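Local coordinates for ancillary protein 1 (Streptococcus pyogenes, PDB 2XI9), which probably serves as the pilus-presented adhesin through which the bacterium grips host cells, efficient interaction requiring an internal thioester bond, at residues Gly235-Glu238 with Thr239-Arg242. Residues are numbered along the deposited sequence; the frame is centred on the assembly and turned at random.
Sequences GLTE and TQLR
Thr237 and Gln240 bond to each other twice in opposite senses, each backbone N-H taken by the other's side chain. Gln240 N donates to Thr237 OG1 at 3.1 Å, with an N-H...O angle of 158°. In return Thr237 N reaches Gln240 OE1, also at 3.1 Å; this donor stands 32° off the amide's carbonyl plane, so the bond comes in at a slant. The threonine can do its half because chi1 of 64° tucks OG1 between its own N and carbonyl carbon, facing the first turn. Gln240 swings CG to the side of its own N and runs extended from there, which carries the amide back toward the backbone of Thr237, its side chain passing at an angle to the threonine's, with CG 3.3 Å from Thr237 OG1. This reciprocal pair is a capping box, with Thr237 as N-cap of helix 238-253 in the thioester domain. The other end of the Gln240 amide is used too, NE2 donating to Leu137 O, so both amide atoms are held and its rotation is fixed. Ordinary helical bonds follow at once: Leu241 N to Thr237 O, and Arg242 N to Glu238 O at 2.9 Å. Just ahead of the cap, Leu236 lays CG against Gln240 CB at 3.9 Å, while its CD2 lies 4.3 Å from Leu241 CB; both leucines also touch Val279 on helix 274-288. Glu238 points away from the following turn, its OE1 hydrogen-bonded to Tyr224 OH and Gly228 N.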
loop_
_atom_site.group_PDB
_atom_site.type_symbol
_atom_site.label_atom_id
_atom_site.label_comp_id
_atom_site.label_asym_id
_atom_site.label_seq_id
_atom_site.Cartn_x
_atom_site.Cartn_y
_atom_site.Cartn_z
ATOM N N GLY A 235 12.909 -18.058 21.580
ATOM C CA GLY A 235 11.572 -18.516 21.946
ATOM C C GLY A 235 10.427 -18.152 21.009
ATOM O O GLY A 235 9.332 -18.700 21.157
ATOM N N LEU A 236 10.650 -17.257 20.044
ATOM C CA LEU A 236 9.558 -16.772 19.200
ATOM C C LEU A 236 9.271 -17.728 18.057
ATOM O O LEU A 236 10.194 -18.238 17.411
ATOM C CB LEU A 236 9.850 -15.398 18.584
ATOM C CG LEU A 236 9.052 -14.219 19.140
ATOM C CD1 LEU A 236 9.619 -13.901 20.546
ATOM C CD2 LEU A 236 9.175 -13.055 18.199
ATOM N N THR A 237 7.991 -17.887 17.746
ATOM C CA THR A 237 7.564 -18.720 16.617
ATOM C C THR A 237 7.402 -17.853 15.374
ATOM O O THR A 237 7.420 -16.637 15.467
ATOM C CB THR A 237 6.215 -19.384 16.932
ATOM O OG1 THR A 237 5.219 -18.373 17.065
ATOM C CG2 THR A 237 6.294 -20.248 18.232
ATOM N N GLU A 238 7.189 -18.468 14.204
ATOM C CA GLU A 238 6.947 -17.678 12.996
ATOM C C GLU A 238 5.707 -16.812 13.170
ATOM O O GLU A 238 5.662 -15.647 12.751
ATOM C CB GLU A 238 6.768 -18.608 11.782
ATOM C CG GLU A 238 8.110 -19.084 11.215
ATOM C CD GLU A 238 7.998 -19.907 9.930
ATOM O OE1 GLU A 238 7.310 -19.520 8.978
ATOM O OE2 GLU A 238 8.626 -20.967 9.873
ATOM N N THR A 239 4.660 -17.395 13.757
ATOM C CA THR A 239 3.416 -16.657 13.913
ATOM C C THR A 239 3.611 -15.454 14.840
ATOM O O THR A 239 3.063 -14.397 14.581
ATOM C CB THR A 239 2.281 -17.571 14.382
ATOM O OG1 THR A 239 1.989 -18.512 13.330
ATOM C CG2 THR A 239 1.013 -16.774 14.700
ATOM N N GLN A 240 4.390 -15.631 15.901
ATOM C CA GLN A 240 4.663 -14.548 16.842
ATOM C C GLN A 240 5.443 -13.401 16.142
ATOM O O GLN A 240 5.108 -12.225 16.331
ATOM C CB GLN A 240 5.354 -15.063 18.097
ATOM C CG GLN A 240 4.402 -15.870 19.002
ATOM C CD GLN A 240 5.052 -16.609 20.121
ATOM O OE1 GLN A 240 6.259 -16.868 20.111
ATOM N NE2 GLN A 240 4.239 -16.985 21.120
ATOM N N LEU A 241 6.465 -13.728 15.337
ATOM C CA LEU A 241 7.156 -12.672 14.614
ATOM C C LEU A 241 6.226 -11.994 13.613
ATOM O O LEU A 241 6.261 -10.756 13.466
ATOM C CB LEU A 241 8.465 -13.136 13.962
ATOM C CG LEU A 241 9.333 -12.060 13.323
ATOM C CD1 LEU A 241 9.854 -11.098 14.388
ATOM C CD2 LEU A 241 10.541 -12.710 12.495
ATOM N N ARG A 242 5.380 -12.777 12.944
ATOM C CA ARG A 242 4.395 -12.211 12.026
ATOM C C ARG A 242 3.483 -11.194 12.748
ATOM O O ARG A 242 3.245 -10.103 12.263
ATOM C CB ARG A 242 3.583 -13.337 11.371
ATOM C CG ARG A 242 2.740 -12.902 10.167
ATOM C CD ARG A 242 2.247 -14.112 9.419
ATOM N NE ARG A 242 1.549 -13.735 8.182
ATOM C CZ ARG A 242 1.354 -14.533 7.153
ATOM N NH1 ARG A 242 1.793 -15.789 7.167
ATOM N NH2 ARG A 242 0.681 -14.062 6.108
#